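Local coordinates for hyperosmolarity resistance protein Emb (PDB 6GV5) that probably contributes, through its repeated helical modules, to attachment of Staphylococcus epidermidis to surface-immobilized fibronectin, at residues L60-K66 against I118-E122. Residues are numbered along the deposited sequence; the frame is centred on the assembly and turned at random.
Sequences LKVAVAK and INDAE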
loop_
_atom_site.group_PDB
_atom_site.type_symbol
_atom_site.label_atom_id
_atom_site.label_comp_id
_atom_site.label_asym_id
_atom_site.label_seq_id
_atom_site.Cartn_x
_atom_site.Cartn_y
_atom_site.Cartn_z
ATOM N N LEU A 60 3.968 -2.055 -2.888
ATOM C CA LEU A 60 4.505 -0.710 -3.045
ATOM C C LEU A 60 5.773 -0.526 -2.224
ATOM O O LEU A 60 6.756 0.050 -2.712
ATOM C CB LEU A 60 3.454 0.319 -2.647
ATOM C CG LEU A 60 3.925 1.777 -2.752
ATOM C CD1 LEU A 60 4.213 2.205 -4.176
ATOM C CD2 LEU A 60 2.874 2.678 -2.113
ATOM N N LYS A 61 5.778 -1.014 -0.978
ATOM C CA LYS A 61 6.958 -0.859 -0.135
ATOM C C LYS A 61 8.165 -1.575 -0.727
ATOM O O LYS A 61 9.293 -1.083 -0.621
ATOM C CB LYS A 61 6.662 -1.374 1.275
ATOM C CG LYS A 61 5.862 -0.381 2.111
ATOM C CD LYS A 61 5.487 -0.938 3.482
ATOM C CE LYS A 61 5.024 0.171 4.427
ATOM N NZ LYS A 61 4.635 -0.384 5.772
ATOM N N VAL A 62 7.960 -2.740 -1.349
ATOM C CA VAL A 62 9.060 -3.435 -2.004
ATOM C C VAL A 62 9.544 -2.633 -3.198
ATOM O O VAL A 62 10.752 -2.474 -3.402
ATOM C CB VAL A 62 8.628 -4.849 -2.419
ATOM C CG1 VAL A 62 9.672 -5.500 -3.328
ATOM C CG2 VAL A 62 8.405 -5.708 -1.177
ATOM N N ALA A 63 8.611 -2.108 -4.001
ATOM C CA ALA A 63 9.002 -1.374 -5.200
ATOM C C ALA A 63 9.819 -0.145 -4.845
ATOM O O ALA A 63 10.774 0.208 -5.556
ATOM C CB ALA A 63 7.766 -0.964 -5.997
ATOM N N VAL A 64 9.462 0.524 -3.751
ATOM C CA VAL A 64 10.197 1.709 -3.319
ATOM C C VAL A 64 11.513 1.310 -2.662
ATOM O O VAL A 64 12.559 1.896 -2.941
ATOM C CB VAL A 64 9.316 2.551 -2.377
ATOM C CG1 VAL A 64 10.123 3.663 -1.730
ATOM C CG2 VAL A 64 8.135 3.109 -3.139
ATOM N N ALA A 65 11.483 0.289 -1.806
ATOM C CA ALA A 65 12.668 -0.059 -1.037
ATOM C C ALA A 65 13.792 -0.598 -1.904
ATOM O O ALA A 65 14.955 -0.519 -1.500
ATOM C CB ALA A 65 12.325 -1.089 0.038
ATOM N N LYS A 66 13.477 -1.156 -3.075
ATOM C CA LYS A 66 14.503 -1.722 -3.936
ATOM C C LYS A 66 15.192 -0.677 -4.816
ATOM O O LYS A 66 16.000 -1.049 -5.660
ATOM C CB LYS A 66 13.892 -2.818 -4.816
ATOM C CG LYS A 66 12.938 -2.310 -5.884
ATOM C CD LYS A 66 12.297 -3.445 -6.690
ATOM C CE LYS A 66 13.318 -4.222 -7.493
ATOM N NZ LYS A 66 12.653 -5.221 -8.384
ATOM N N ILE A 118 5.943 2.914 -11.040
ATOM C CA ILE A 118 7.301 2.519 -10.663
ATOM C C ILE A 118 7.771 1.345 -11.515
ATOM O O ILE A 118 8.888 1.346 -12.041
ATOM C CB ILE A 118 7.361 2.175 -9.165
ATOM C CG1 ILE A 118 7.108 3.424 -8.315
ATOM C CG2 ILE A 118 8.702 1.544 -8.813
ATOM C CD1 ILE A 118 6.834 3.122 -6.848
ATOM N N ASN A 119 6.924 0.316 -11.654
ATOM C CA ASN A 119 7.320 -0.867 -12.407
ATOM C C ASN A 119 7.572 -0.541 -13.872
ATOM O O ASN A 119 8.520 -1.060 -14.468
ATOM C CB ASN A 119 6.251 -1.950 -12.274
ATOM C CG ASN A 119 6.193 -2.541 -10.876
ATOM O OD1 ASN A 119 7.117 -2.378 -10.080
ATOM N ND2 ASN A 119 5.106 -3.239 -10.575
ATOM N N ASP A 120 6.733 0.310 -14.475
ATOM C CA ASP A 120 6.959 0.707 -15.860
ATOM C C ASP A 120 8.293 1.429 -16.001
ATOM O O ASP A 120 9.072 1.157 -16.924
ATOM C CB ASP A 120 5.823 1.607 -16.349
ATOM C CG ASP A 120 4.524 0.844 -16.583
ATOM O OD1 ASP A 120 4.532 -0.405 -16.507
ATOM O OD2 ASP A 120 3.495 1.501 -16.844
ATOM N N ALA A 121 8.571 2.364 -15.093
ATOM C CA ALA A 121 9.828 3.095 -15.169
ATOM C C ALA A 121 11.016 2.177 -14.914
ATOM O O ALA A 121 12.073 2.321 -15.546
ATOM C CB ALA A 121 9.827 4.261 -14.178
ATOM N N GLU A 122 10.886 1.243 -13.970
ATOM C CA GLU A 122 11.975 0.318 -13.700
ATOM C C GLU A 122 12.264 -0.543 -14.923
ATOM O O GLU A 122 13.429 -0.792 -15.259
ATOM C CB GLU A 122 11.631 -0.561 -12.503
ATOM C CG GLU A 122 12.758 -1.492 -12.091
ATOM C CD GLU A 122 12.331 -2.490 -11.032
ATOM O OE1 GLU A 122 11.464 -2.149 -10.195
ATOM O OE2 GLU A 122 12.870 -3.618 -11.043
HETATM O O HOH W 1 11.740 -0.003 -8.143
#
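The C-terminal end of helix 40-65 runs beside helix 108-123 with an angle of 34° between the directions of the two short segments and an axis separation of 10.9 Å, with the CA atoms of A63 and I118 the nearest across the two segments. I118 carries the apolar part with two branches. Its CG2 rests on A63 CB at 3.9 Å. The longer branch, with CG1 anti to the carbonyl carbon, takes CD1 across to the facing helix, 3.9 Å from both L60 CD1 and V64 CG2. L60 and I118 meet at about a right angle, through methyl groups alone. One turn farther along helix 108-123, contact becomes polar. E122 stretches out fully, CG anti to the backbone N (chi1 -176°), and its OE2 accepts a 3.1 Å salt-bridging hydrogen bond from K66 NZ. The ammonium approaches on the syn side, 17° out of the carboxylate plane, and the lysine chain, bent at chi3, crosses the glutamate nearly perpendicularly. A water bridges the other oxygen to the end of helix 40-65, donating to E122 OE1 at 3.0 Å and to A63 O at 2.8 Å. H126 NE2 also bonds to E122 OE2, so both carboxylate oxygens are engaged. This is helix-bundle packing within the FIVAR region, in which helix 81-99 closes the apolar side: A90 and I91 touch I118, I97 meets L60, and Q95 lies against V64, while T114 and I115 of helix 108-123 extend the packing around L60.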